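Local coordinates for actin-related protein 8 (Homo sapiens, PDB 4FO0) that binds ATP with low basal ATPase activity and serves as a proposed core component of the INO80 chromatin remodelling complex, at residues Gln13-Ile18 with Arg31-Leu36; Ile40-Ala45 with Trp153-Gly158; Arg200-Ile205 with Glu569-Gln574; Leu204-Tyr209 with His233-Cys238. All blocks are in the same frame, centred on the assembly; numbering follows the deposited sequence.

Interaction 1: residues Gln13-Ile18 with Arg31-Leu36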
loop_
_atom_site.group_PDB
_atom_site.type_symbol
_atom_site.label_atom_id
_atom_site.label_comp_id
_atom_site.label_asym_id
_atom_site.label_seq_id
_atom_site.Cartn_x
_atom_site.Cartn_y
_atom_site.Cartn_z
ATOM N N GLN A 13 19.142 -0.236 -23.834
ATOM C CA GLN A 13 19.320 0.696 -22.723
ATOM C C GLN A 13 18.507 0.368 -21.473
ATOM O O GLN A 13 19.026 0.400 -20.357
ATOM C CB GLN A 13 18.929 2.097 -23.154
ATOM C CG GLN A 13 19.978 2.848 -23.904
ATOM C CD GLN A 13 19.564 4.284 -24.125
ATOM O OE1 GLN A 13 19.317 5.030 -23.164
ATOM N NE2 GLN A 13 19.459 4.679 -25.394
ATOM N N SER A 14 17.223 0.087 -21.655
ATOM C CA SER A 14 16.344 -0.121 -20.516
ATOM C C SER A 14 16.657 -1.407 -19.745
ATOM O O SER A 14 16.014 -1.704 -18.740
ATOM C CB SER A 14 14.878 -0.086 -20.949
ATOM O OG SER A 14 14.595 -1.094 -21.901
ATOM N N ASN A 15 17.629 -2.175 -20.225
ATOM C CA ASN A 15 18.040 -3.376 -19.521
ATOM C C ASN A 15 19.002 -2.998 -18.413
ATOM O O ASN A 15 19.266 -3.792 -17.512
ATOM C CB ASN A 15 18.693 -4.392 -20.461
ATOM C CG ASN A 15 18.956 -5.749 -19.777
ATOM O OD1 ASN A 15 18.020 -6.439 -19.364
ATOM N ND2 ASN A 15 20.232 -6.137 -19.675
ATOM N N PHE A 16 19.505 -1.770 -18.481
ATOM C CA PHE A 16 20.484 -1.283 -17.523
ATOM C C PHE A 16 19.934 -0.189 -16.630
ATOM O O PHE A 16 20.676 0.527 -15.959
ATOM C CB PHE A 16 21.743 -0.844 -18.252
ATOM C CG PHE A 16 22.460 -1.983 -18.863
ATOM C CD1 PHE A 16 23.340 -2.738 -18.105
ATOM C CD2 PHE A 16 22.193 -2.364 -20.169
ATOM C CE1 PHE A 16 23.975 -3.827 -18.656
ATOM C CE2 PHE A 16 22.824 -3.450 -20.725
ATOM C CZ PHE A 16 23.717 -4.188 -19.967
ATOM N N ILE A 17 18.617 -0.083 -16.614
ATOM C CA ILE A 17 17.961 0.842 -15.724
ATOM C C ILE A 17 17.101 0.084 -14.723
ATOM O O ILE A 17 16.163 -0.620 -15.109
ATOM C CB ILE A 17 17.140 1.826 -16.526
ATOM C CG1 ILE A 17 18.096 2.700 -17.349
ATOM C CG2 ILE A 17 16.251 2.640 -15.599
ATOM C CD1 ILE A 17 17.410 3.581 -18.347
ATOM N N ILE A 18 17.447 0.192 -13.441
ATOM C CA ILE A 18 16.646 -0.435 -12.382
ATOM C C ILE A 18 15.552 0.506 -11.884
ATOM O O ILE A 18 15.829 1.648 -11.502
ATOM C CB ILE A 18 17.481 -0.836 -11.171
ATOM C CG1 ILE A 18 18.560 -1.845 -11.557
ATOM C CG2 ILE A 18 16.582 -1.443 -10.117
ATOM C CD1 ILE A 18 18.004 -3.116 -12.088
ATOM N N ARG A 31 14.225 -4.479 -13.650
ATOM C CA ARG A 31 14.759 -3.755 -14.808
ATOM C C ARG A 31 13.610 -3.099 -15.557
ATOM O O ARG A 31 12.495 -3.641 -15.617
ATOM C CB ARG A 31 15.465 -4.702 -15.773
ATOM C CG ARG A 31 16.637 -5.447 -15.210
ATOM C CD ARG A 31 17.057 -6.538 -16.162
ATOM N NE ARG A 31 17.944 -7.504 -15.516
ATOM C CZ ARG A 31 19.272 -7.470 -15.585
ATOM N NH1 ARG A 31 19.890 -6.507 -16.270
ATOM N NH2 ARG A 31 19.990 -8.397 -14.964
ATOM N N ALA A 32 13.878 -1.945 -16.151
ATOM C CA ALA A 32 12.859 -1.263 -16.949
ATOM C C ALA A 32 12.333 -2.141 -18.100
ATOM O O ALA A 32 11.288 -1.864 -18.673
ATOM C CB ALA A 32 13.401 0.057 -17.474
ATOM N N THR A 33 13.054 -3.206 -18.426
ATOM C CA THR A 33 12.619 -4.135 -19.465
ATOM C C THR A 33 11.748 -5.271 -18.943
ATOM O O THR A 33 11.013 -5.895 -19.709
ATOM C CB THR A 33 13.816 -4.733 -20.242
ATOM O OG1 THR A 33 14.792 -5.247 -19.321
ATOM C CG2 THR A 33 14.451 -3.668 -21.091
ATOM N N ASP A 34 11.831 -5.558 -17.647
ATOM C CA ASP A 34 10.995 -6.612 -17.074
ATOM C C ASP A 34 9.519 -6.250 -17.277
ATOM O O ASP A 34 9.131 -5.077 -17.250
ATOM C CB ASP A 34 11.346 -6.870 -15.605
ATOM C CG ASP A 34 12.787 -7.380 -15.415
ATOM O OD1 ASP A 34 13.326 -8.005 -16.355
ATOM O OD2 ASP A 34 13.380 -7.172 -14.328
ATOM N N THR A 35 8.697 -7.254 -17.537
ATOM C CA THR A 35 7.283 -7.002 -17.741
ATOM C C THR A 35 6.608 -6.872 -16.383
ATOM O O THR A 35 5.839 -5.937 -16.133
ATOM C CB THR A 35 6.640 -8.125 -18.546
ATOM O OG1 THR A 35 7.592 -8.622 -19.499
ATOM C CG2 THR A 35 5.405 -7.600 -19.270
ATOM N N LEU A 36 6.915 -7.825 -15.510
ATOM C CA LEU A 36 6.582 -7.726 -14.099
ATOM C C LEU A 36 7.836 -7.476 -13.271
ATOM O O LEU A 36 8.874 -8.102 -13.495
ATOM C CB LEU A 36 5.934 -9.016 -13.619
ATOM C CG LEU A 36 4.655 -9.378 -14.350
ATOM C CD1 LEU A 36 4.119 -10.662 -13.772
ATOM C CD2 LEU A 36 3.638 -8.241 -14.257
#

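Interaction 2: residues Ile40-Ala45 with Trp153-Gly158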
loop_
_atom_site.group_PDB
_atom_site.type_symbol
_atom_site.label_atom_id
_atom_site.label_comp_id
_atom_site.label_asym_id
_atom_site.label_seq_id
_atom_site.Cartn_x
_atom_site.Cartn_y
_atom_site.Cartn_z
ATOM N N ILE A 40 8.685 -7.849 -3.200
ATOM C CA ILE A 40 9.268 -8.356 -1.969
ATOM C C ILE A 40 8.624 -7.699 -0.764
ATOM O O ILE A 40 8.409 -6.476 -0.764
ATOM C CB ILE A 40 10.784 -8.050 -1.921
ATOM C CG1 ILE A 40 11.507 -8.818 -3.019
ATOM C CG2 ILE A 40 11.368 -8.375 -0.557
ATOM C CD1 ILE A 40 11.222 -8.281 -4.391
ATOM N N PRO A 41 8.313 -8.500 0.264
ATOM C CA PRO A 41 7.912 -7.930 1.563
ATOM C C PRO A 41 9.029 -7.021 2.016
ATOM O O PRO A 41 10.166 -7.455 2.147
ATOM C CB PRO A 41 7.821 -9.147 2.488
ATOM C CG PRO A 41 7.594 -10.322 1.532
ATOM C CD PRO A 41 8.320 -9.971 0.261
ATOM N N HIS A 42 8.719 -5.757 2.225
ATOM C CA HIS A 42 9.751 -4.776 2.480
ATOM C C HIS A 42 10.102 -4.770 3.965
ATOM O O HIS A 42 9.732 -3.854 4.715
ATOM C CB HIS A 42 9.239 -3.424 2.028
ATOM C CG HIS A 42 10.303 -2.395 1.931
ATOM N ND1 HIS A 42 10.427 -1.371 2.842
ATOM C CD2 HIS A 42 11.312 -2.244 1.047
ATOM C CE1 HIS A 42 11.464 -0.626 2.514
ATOM N NE2 HIS A 42 12.012 -1.131 1.424
ATOM N N VAL A 43 10.804 -5.818 4.382
ATOM C CA VAL A 43 11.017 -6.114 5.794
ATOM C C VAL A 43 12.341 -6.849 5.982
ATOM O O VAL A 43 12.838 -7.504 5.059
ATOM C CB VAL A 43 9.887 -7.003 6.340
ATOM C CG1 VAL A 43 9.853 -8.323 5.574
ATOM C CG2 VAL A 43 10.043 -7.242 7.865
ATOM N N ILE A 44 12.915 -6.734 7.175
ATOM C CA ILE A 44 14.196 -7.361 7.452
ATOM C C ILE A 44 14.249 -7.867 8.890
ATOM O O ILE A 44 13.789 -7.202 9.823
ATOM C CB ILE A 44 15.389 -6.400 7.186
ATOM C CG1 ILE A 44 16.704 -7.074 7.568
ATOM C CG2 ILE A 44 15.259 -5.132 7.988
ATOM C CD1 ILE A 44 17.928 -6.310 7.150
ATOM N N ALA A 45 14.789 -9.064 9.060
ATOM C CA ALA A 45 15.030 -9.605 10.394
ATOM C C ALA A 45 16.518 -9.520 10.708
ATOM O O ALA A 45 17.360 -9.947 9.917
ATOM C CB ALA A 45 14.550 -11.044 10.492
ATOM N N TRP A 153 10.370 -3.100 9.729
ATOM C CA TRP A 153 9.788 -2.582 8.509
ATOM C C TRP A 153 10.285 -1.153 8.353
ATOM O O TRP A 153 9.821 -0.264 9.055
ATOM C CB TRP A 153 8.273 -2.558 8.622
ATOM C CG TRP A 153 7.630 -3.893 8.773
ATOM C CD1 TRP A 153 7.351 -4.540 9.942
ATOM C CD2 TRP A 153 7.145 -4.743 7.719
ATOM N NE1 TRP A 153 6.728 -5.744 9.682
ATOM C CE2 TRP A 153 6.592 -5.895 8.328
ATOM C CE3 TRP A 153 7.130 -4.646 6.322
ATOM C CZ2 TRP A 153 6.027 -6.937 7.588
ATOM C CZ3 TRP A 153 6.565 -5.687 5.583
ATOM C CH2 TRP A 153 6.024 -6.815 6.218
ATOM N N PRO A 154 11.236 -0.927 7.441
ATOM C CA PRO A 154 11.882 0.376 7.252
ATOM C C PRO A 154 10.896 1.461 6.846
ATOM O O PRO A 154 11.200 2.644 6.952
ATOM C CB PRO A 154 12.855 0.116 6.109
ATOM C CG PRO A 154 13.118 -1.344 6.164
ATOM C CD PRO A 154 11.826 -1.965 6.585
ATOM N N ILE A 155 9.722 1.065 6.376
ATOM C CA ILE A 155 8.732 2.045 5.985
ATOM C C ILE A 155 7.382 1.748 6.625
ATOM O O ILE A 155 6.923 0.604 6.633
ATOM C CB ILE A 155 8.621 2.123 4.455
ATOM C CG1 ILE A 155 9.996 2.453 3.872
ATOM C CG2 ILE A 155 7.565 3.154 4.035
ATOM C CD1 ILE A 155 9.994 2.586 2.389
ATOM N N ARG A 156 6.773 2.785 7.185
ATOM C CA ARG A 156 5.463 2.686 7.825
ATOM C C ARG A 156 4.640 3.869 7.367
ATOM O O ARG A 156 5.140 5.002 7.338
ATOM C CB ARG A 156 5.573 2.725 9.363
ATOM C CG ARG A 156 6.396 1.600 10.007
ATOM C CD ARG A 156 5.663 0.260 10.038
ATOM N NE ARG A 156 5.636 -0.356 8.713
ATOM C CZ ARG A 156 5.044 -1.510 8.418
ATOM N NH1 ARG A 156 4.408 -2.199 9.358
ATOM N NH2 ARG A 156 5.080 -1.972 7.170
ATOM N N ARG A 157 3.388 3.617 7.004
ATOM C CA ARG A 157 2.508 4.697 6.577
ATOM C C ARG A 157 3.185 5.577 5.532
ATOM O O ARG A 157 3.009 6.800 5.525
ATOM C CB ARG A 157 2.059 5.528 7.786
ATOM C CG ARG A 157 0.802 4.975 8.448
ATOM C CD ARG A 157 0.454 5.730 9.726
ATOM N NE ARG A 157 1.033 5.112 10.918
ATOM C CZ ARG A 157 0.813 3.848 11.284
ATOM N NH1 ARG A 157 0.028 3.044 10.548
ATOM N NH2 ARG A 157 1.388 3.384 12.389
ATOM N N GLY A 158 3.979 4.939 4.672
ATOM C CA GLY A 158 4.588 5.596 3.525
ATOM C C GLY A 158 5.717 6.556 3.845
ATOM O O GLY A 158 6.164 7.310 2.971
HETATM O O HOH W 1 8.730 -1.182 5.241
#

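Interaction 3: residues Arg200-Ile205 with Glu569-Gln574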
loop_
_atom_site.group_PDB
_atom_site.type_symbol
_atom_site.label_atom_id
_atom_site.label_comp_id
_atom_site.label_asym_id
_atom_site.label_seq_id
_atom_site.Cartn_x
_atom_site.Cartn_y
_atom_site.Cartn_z
ATOM N N ARG A 200 21.791 2.428 -14.079
ATOM C CA ARG A 200 21.156 3.622 -13.581
ATOM C C ARG A 200 19.863 3.228 -12.889
ATOM O O ARG A 200 19.355 2.114 -13.063
ATOM C CB ARG A 200 20.861 4.594 -14.715
ATOM C CG ARG A 200 22.065 5.408 -15.111
ATOM C CD ARG A 200 21.760 6.238 -16.335
ATOM N NE ARG A 200 21.332 5.385 -17.435
ATOM C CZ ARG A 200 20.932 5.839 -18.615
ATOM N NH1 ARG A 200 20.916 7.145 -18.843
ATOM N NH2 ARG A 200 20.551 4.989 -19.559
ATOM N N CYS A 201 19.325 4.164 -12.122
ATOM C CA CYS A 201 18.180 3.898 -11.274
ATOM C C CYS A 201 17.044 4.910 -11.423
ATOM O O CYS A 201 17.256 6.120 -11.428
ATOM C CB CYS A 201 18.640 3.879 -9.820
ATOM S SG CYS A 201 17.289 3.750 -8.651
ATOM N N ILE A 202 15.827 4.407 -11.533
ATOM C CA ILE A 202 14.670 5.265 -11.380
ATOM C C ILE A 202 14.025 4.997 -10.026
ATOM O O ILE A 202 13.531 3.896 -9.771
ATOM C CB ILE A 202 13.651 4.994 -12.462
ATOM C CG1 ILE A 202 14.308 5.159 -13.847
ATOM C CG2 ILE A 202 12.431 5.879 -12.235
ATOM C CD1 ILE A 202 13.723 6.265 -14.693
ATOM N N LEU A 203 14.047 6.006 -9.163
ATOM C CA LEU A 203 13.457 5.913 -7.838
ATOM C C LEU A 203 12.109 6.630 -7.744
ATOM O O LEU A 203 12.025 7.852 -7.903
ATOM C CB LEU A 203 14.404 6.495 -6.787
ATOM C CG LEU A 203 13.892 6.501 -5.333
ATOM C CD1 LEU A 203 13.552 5.092 -4.852
ATOM C CD2 LEU A 203 14.894 7.128 -4.385
ATOM N N LEU A 204 11.055 5.871 -7.471
ATOM C CA LEU A 204 9.745 6.467 -7.251
ATOM C C LEU A 204 9.627 6.911 -5.807
ATOM O O LEU A 204 10.017 6.184 -4.891
ATOM C CB LEU A 204 8.655 5.456 -7.527
ATOM C CG LEU A 204 8.111 5.382 -8.937
ATOM C CD1 LEU A 204 9.223 5.091 -9.930
ATOM C CD2 LEU A 204 7.036 4.308 -8.959
ATOM N N ILE A 205 9.078 8.099 -5.600
ATOM C CA ILE A 205 8.915 8.625 -4.260
ATOM C C ILE A 205 7.479 9.078 -4.045
ATOM O O ILE A 205 6.743 9.309 -5.000
ATOM C CB ILE A 205 9.863 9.801 -3.994
ATOM C CG1 ILE A 205 9.470 11.016 -4.836
ATOM C CG2 ILE A 205 11.272 9.411 -4.292
ATOM C CD1 ILE A 205 10.268 12.235 -4.501
ATOM N N GLU A 569 17.585 14.456 -19.795
ATOM C CA GLU A 569 18.062 15.605 -19.039
ATOM C C GLU A 569 17.814 15.509 -17.530
ATOM O O GLU A 569 18.170 16.418 -16.784
ATOM C CB GLU A 569 17.419 16.880 -19.580
ATOM C CG GLU A 569 17.688 17.136 -21.054
ATOM C CD GLU A 569 16.413 17.105 -21.891
ATOM O OE1 GLU A 569 16.024 16.006 -22.358
ATOM O OE2 GLU A 569 15.798 18.180 -22.080
ATOM N N LEU A 570 17.207 14.419 -17.072
ATOM C CA LEU A 570 16.872 14.301 -15.656
ATOM C C LEU A 570 17.959 13.618 -14.837
ATOM O O LEU A 570 18.101 13.898 -13.655
ATOM C CB LEU A 570 15.539 13.576 -15.464
ATOM C CG LEU A 570 14.306 14.233 -16.099
ATOM C CD1 LEU A 570 13.041 13.413 -15.850
ATOM C CD2 LEU A 570 14.127 15.654 -15.599
ATOM N N TRP A 571 18.735 12.741 -15.469
ATOM C CA TRP A 571 19.731 11.942 -14.749
ATOM C C TRP A 571 20.676 12.764 -13.894
ATOM O O TRP A 571 21.237 13.761 -14.342
ATOM C CB TRP A 571 20.533 11.054 -15.704
ATOM C CG TRP A 571 19.673 10.103 -16.450
ATOM C CD1 TRP A 571 19.288 10.199 -17.749
ATOM C CD2 TRP A 571 19.051 8.920 -15.932
ATOM N NE1 TRP A 571 18.475 9.139 -18.083
ATOM C CE2 TRP A 571 18.315 8.339 -16.985
ATOM C CE3 TRP A 571 19.046 8.298 -14.684
ATOM C CZ2 TRP A 571 17.579 7.166 -16.826
ATOM C CZ3 TRP A 571 18.320 7.130 -14.530
ATOM C CH2 TRP A 571 17.594 6.579 -15.592
ATOM N N ILE A 572 20.841 12.339 -12.651
ATOM C CA ILE A 572 21.856 12.912 -11.794
ATOM C C ILE A 572 22.911 11.853 -11.609
ATOM O O ILE A 572 22.597 10.730 -11.221
ATOM C CB ILE A 572 21.293 13.300 -10.429
ATOM C CG1 ILE A 572 20.229 14.391 -10.582
ATOM C CG2 ILE A 572 22.411 13.759 -9.513
ATOM C CD1 ILE A 572 19.540 14.757 -9.282
ATOM N N TYR A 573 24.161 12.206 -11.890
ATOM C CA TYR A 573 25.245 11.234 -11.879
ATOM C C TYR A 573 26.091 11.329 -10.633
ATOM O O TYR A 573 26.110 12.358 -9.956
ATOM C CB TYR A 573 26.100 11.362 -13.149
ATOM C CG TYR A 573 25.327 10.988 -14.396
ATOM C CD1 TYR A 573 25.217 9.654 -14.789
ATOM C CD2 TYR A 573 24.668 11.959 -15.158
ATOM C CE1 TYR A 573 24.486 9.289 -15.923
ATOM C CE2 TYR A 573 23.933 11.607 -16.296
ATOM C CZ TYR A 573 23.850 10.268 -16.672
ATOM O OH TYR A 573 23.133 9.895 -17.789
ATOM N N GLN A 574 26.789 10.236 -10.339
ATOM C CA GLN A 574 27.588 10.128 -9.126
ATOM C C GLN A 574 28.440 11.342 -8.807
ATOM O O GLN A 574 28.410 11.847 -7.681
ATOM C CB GLN A 574 28.498 8.920 -9.203
ATOM C CG GLN A 574 27.832 7.608 -8.948
ATOM C CD GLN A 574 28.826 6.585 -8.435
ATOM O OE1 GLN A 574 29.724 6.917 -7.659
ATOM N NE2 GLN A 574 28.680 5.338 -8.871
#

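Interaction 4: residues Leu204-Tyr209 with His233-Cys238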
loop_
_atom_site.group_PDB
_atom_site.type_symbol
_atom_site.label_atom_id
_atom_site.label_comp_id
_atom_site.label_asym_id
_atom_site.label_seq_id
_atom_site.Cartn_x
_atom_site.Cartn_y
_atom_site.Cartn_z
ATOM N N LEU A 204 11.055 5.871 -7.471
ATOM C CA LEU A 204 9.745 6.467 -7.251
ATOM C C LEU A 204 9.627 6.911 -5.807
ATOM O O LEU A 204 10.017 6.184 -4.891
ATOM C CB LEU A 204 8.655 5.456 -7.527
ATOM C CG LEU A 204 8.111 5.382 -8.937
ATOM C CD1 LEU A 204 9.223 5.091 -9.930
ATOM C CD2 LEU A 204 7.036 4.308 -8.959
ATOM N N ILE A 205 9.078 8.099 -5.600
ATOM C CA ILE A 205 8.915 8.625 -4.260
ATOM C C ILE A 205 7.479 9.078 -4.045
ATOM O O ILE A 205 6.743 9.309 -5.000
ATOM C CB ILE A 205 9.863 9.801 -3.994
ATOM C CG1 ILE A 205 9.470 11.016 -4.836
ATOM C CG2 ILE A 205 11.272 9.411 -4.292
ATOM C CD1 ILE A 205 10.268 12.235 -4.501
ATOM N N PRO A 206 7.078 9.213 -2.778
ATOM C CA PRO A 206 5.708 9.627 -2.470
ATOM C C PRO A 206 5.397 10.981 -3.093
ATOM O O PRO A 206 6.285 11.797 -3.323
ATOM C CB PRO A 206 5.707 9.761 -0.946
ATOM C CG PRO A 206 6.916 8.965 -0.471
ATOM C CD PRO A 206 7.924 9.089 -1.577
ATOM N N ASP A 207 4.120 11.204 -3.354
ATOM C CA ASP A 207 3.635 12.468 -3.876
ATOM C C ASP A 207 4.003 13.643 -2.956
ATOM O O ASP A 207 4.571 14.640 -3.405
ATOM C CB ASP A 207 2.123 12.359 -4.043
ATOM C CG ASP A 207 1.573 13.394 -4.972
ATOM O OD1 ASP A 207 2.258 13.707 -5.969
ATOM O OD2 ASP A 207 0.460 13.894 -4.699
ATOM N N ILE A 208 3.649 13.521 -1.676
ATOM C CA ILE A 208 4.164 14.385 -0.610
ATOM C C ILE A 208 5.373 13.668 -0.001
ATOM O O ILE A 208 5.230 12.632 0.652
ATOM C CB ILE A 208 3.088 14.644 0.474
ATOM C CG1 ILE A 208 1.904 15.409 -0.111
ATOM C CG2 ILE A 208 3.640 15.431 1.633
ATOM C CD1 ILE A 208 0.689 15.423 0.787
ATOM N N TYR A 209 6.566 14.204 -0.239
ATOM C CA TYR A 209 7.807 13.520 0.138
ATOM C C TYR A 209 8.563 14.313 1.186
ATOM O O TYR A 209 8.301 15.480 1.404
ATOM C CB TYR A 209 8.720 13.318 -1.090
ATOM C CG TYR A 209 8.912 14.593 -1.869
ATOM C CD1 TYR A 209 8.080 14.910 -2.937
ATOM C CD2 TYR A 209 9.882 15.511 -1.499
ATOM C CE1 TYR A 209 8.231 16.100 -3.631
ATOM C CE2 TYR A 209 10.038 16.707 -2.190
ATOM C CZ TYR A 209 9.212 16.991 -3.252
ATOM O OH TYR A 209 9.367 18.169 -3.930
ATOM N N HIS A 233 11.346 10.428 -9.226
ATOM C CA HIS A 233 10.057 10.972 -9.609
ATOM C C HIS A 233 8.968 10.562 -8.625
ATOM O O HIS A 233 9.120 9.600 -7.877
ATOM C CB HIS A 233 9.693 10.529 -11.020
ATOM C CG HIS A 233 9.032 11.598 -11.831
ATOM N ND1 HIS A 233 8.351 12.650 -11.256
ATOM C CD2 HIS A 233 8.965 11.786 -13.170
ATOM C CE1 HIS A 233 7.883 13.438 -12.209
ATOM N NE2 HIS A 233 8.241 12.934 -13.378
ATOM N N GLN A 234 7.863 11.292 -8.635
ATOM C CA GLN A 234 6.758 10.995 -7.744
ATOM C C GLN A 234 5.951 9.821 -8.246
ATOM O O GLN A 234 5.735 9.677 -9.446
ATOM C CB GLN A 234 5.863 12.202 -7.609
ATOM C CG GLN A 234 6.611 13.401 -7.139
ATOM C CD GLN A 234 5.819 14.644 -7.348
ATOM O OE1 GLN A 234 5.218 15.173 -6.414
ATOM N NE2 GLN A 234 5.781 15.117 -8.588
ATOM N N GLU A 235 5.498 8.988 -7.317
ATOM C CA GLU A 235 4.796 7.778 -7.682
ATOM C C GLU A 235 3.456 8.141 -8.346
ATOM O O GLU A 235 2.936 7.394 -9.173
ATOM C CB GLU A 235 4.638 6.844 -6.463
ATOM C CG GLU A 235 3.673 7.345 -5.378
ATOM C CD GLU A 235 3.927 6.759 -3.970
ATOM O OE1 GLU A 235 3.567 7.437 -2.977
ATOM O OE2 GLU A 235 4.462 5.634 -3.841
ATOM N N SER A 236 2.912 9.303 -8.007
ATOM C CA SER A 236 1.639 9.736 -8.582
ATOM C C SER A 236 1.758 10.052 -10.082
ATOM O O SER A 236 0.911 9.655 -10.880
ATOM C CB SER A 236 1.112 10.956 -7.836
ATOM O OG SER A 236 2.148 11.910 -7.679
ATOM N N VAL A 237 2.805 10.775 -10.464
ATOM C CA VAL A 237 3.000 11.088 -11.863
ATOM C C VAL A 237 3.290 9.805 -12.631
ATOM O O VAL A 237 2.761 9.590 -13.730
ATOM C CB VAL A 237 4.143 12.079 -12.067
ATOM C CG1 VAL A 237 4.380 12.291 -13.542
ATOM C CG2 VAL A 237 3.839 13.379 -11.370
ATOM N N CYS A 238 4.125 8.951 -12.045
ATOM C CA CYS A 238 4.442 7.669 -12.661
ATOM C C CYS A 238 3.186 6.849 -12.923
ATOM O O CYS A 238 3.035 6.247 -13.985
ATOM C CB CYS A 238 5.441 6.896 -11.815
ATOM S SG CYS A 238 7.102 7.635 -11.854
#

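Interaction 1: residues Gln13-Ile18 with Arg31-Leu36
R31 and N15 run side by side and point the same way, with the guanidinium and amide planes 8° apart, nearly parallel. The arginine chain, extended from CG to NE, carries its NH1 to the backbone carbonyl of N15, where NH1 donates to O at 3.1 Å; the acceptor sits at the guanidinium edge, near its plane, and NH1 lies in the carbonyl plane. NH1 also bonds Y199 OH, and NH2 reaches L189 O weakly, so one flat group ties together three parts of the chain. N15 turns its CG anti to the backbone N (chi1 -172°), which sets the amide alongside R31 CD and NH1; its other neighbour is T33, whose OG1 donates a weak bond to OD1 at 3.4 Å. Nearer the backbone, R31 CG meets the CD1 tip of I18 at 4.1 Å, across an antiparallel, non-hydrogen-bonded pair. A32 N bonds I17 O at 2.8 Å. In the same place I17 CB packs 4.2 Å from A32 CB. The type I turn from R31 to D34 is braced by R31 N, which D34 OD2 accepts at 2.9 Å. Replacing R31 by alanine removes the shared donor, and N15 O and Y199 OH would probably be left without it, with a gap beside the N15 amide. The contact closes the open end of the β-hairpin formed by strands 17-21 and 26-31, with strand 200-205 alongside I17 and I18 and helix 553-563 covering I17 and A32.

Interaction 2: residues Ile40-Ala45 with Trp153-Gly158
H42 holds its CG anti to the backbone N (chi1 -166°), swinging the imidazole toward P154 and I155, while W153 places its CG anti to its own carbonyl carbon (chi1 -64°), which lays the indole under V43. H42 is the centre of an inverse gamma turn that interrupts strand 38-47 of the actin fold; opposite it, the side chains of I155 and W153 lie close to the ATP-binding residues S24 and T25, respectively. V43 CB stands 3.6 Å from the centroid of the six-membered ring of W153, almost straight above it, a CH-pi contact over one face; V43 CG2 extends across the same face. Over the opposite face, toward the rim, comes R156 NH2, which also bonds S24 O, while the guanidinium lays its own face over W153 CB. H42 CE1 meets I155 CD1 at 3.5 Å and P154 CB at 3.9 Å, both oblique to the ring, and NE2 is hydrogen-bonded to W181 NE1 on helix 170-187. Between the segments, a water bridges the imidazole and the backbone, 2.9 Å from H42 ND1 and accepting from I155 N at 2.7 Å. The carbonyl of the same residue, I155 O, takes a nearly straight hydrogen bond from R156 NE at 2.6 Å.

Interaction 3: residues Arg200-Ile205 with Glu569-Gln574
W571 and R200 bury most of the surface here, the guanidinium of R200 lying over one face of the indole with the two planes 30° apart. The side chains cross at about a right angle, and a bend at chi3 (-57°) folds the arginine down so that both its aliphatic and its charged part ride on the same ring. R200 CD stands 3.8 Å from the centroid of the six-membered ring of W571, a CH-pi contact, and CZ is 4.3 Å from that centroid in a cation-pi stack. NH1 reaches past the six-membered ring to the pyrrole side, 3.2 Å from NE1; both are donors, and the contact is one of stacking. At the rim of the same ring, C201 O comes up to the edge at CZ3 (3.4 Å), and I202 CG1 packs on CH2 at 4.0 Å. Y573 adds a smaller share, flanking the arginine rather than facing the indole across it, its OH 3.7 Å from R200 NH1. Through this cluster the C-terminal strand 572-573 is joined to strand 200-205 across the intervening strand 229-234, whose V231 also touches W571; on its other side, strand 200-205 pairs with strand 17-21, where I17 packs on R200 and I202.

Interaction 4: residues Leu204-Tyr209 with His233-Cys238
L204 overlaps the thiol of C238, its CG 3.8 Å from SG, packing the end of a strand against the first turn of a helix. Next along the chain, I205 is held through both its N and its O: the N donates to H233 O at 2.7 Å, and the O accepts E235 N at 2.6 Å. These bonds pair strands 200-205 and 229-234 in parallel at the C-terminal ends of both strands of the β-α-β unit that runs through helix 211-225, where Q234 is the N-cap of helix 235-243. Beyond the strand end, D207 places its carboxylate by holding CG anti to the backbone N (chi1 -161°), and OD1 accepts S236 OG in a bond modelled very short, at 2.5 Å. OD1 also accepts a hydrogen bond from S268 OG, and R273 NE forms a long, weak ion pair with it. With an alanine in place of D207, S236 and S268 would probably lose the acceptor they share, leaving both hydroxyls to turn and R273 without this distant counter-charge. E235 sends its extended chain along the I205 carbonyl to P206, with OE1 3.1 Å from P206 CA, while OE2 is hydrogen-bonded to H21 NE2. The side chain of E235 comes about 4 Å from the bound magnesium ion and about as near to that of D252, one of the ATP-binding residues.

In the fold
All four interactions reach one mixed sheet. Interactions 1 and 3 are joined through neighbouring strands: I18 N lies 2.7 Å from R200 O and I18 O 2.8 Å from I202 N, both probable hydrogen bonds, with I17 CG2 packing on I202 CG1. Interactions 3 and 4 share L204 and I205, and L203 O approaches H233 N at 3.0 Å. Interaction 2 touches interaction 4 where G158 O meets P206 CG at 3.9 Å. These two come closest to the nucleotide: the side chains of I155 and E235 lie about 5 and 6 Å from ATP, whereas interactions 1 and 3, their centres about 14 Å apart, lie away from the annotated sites.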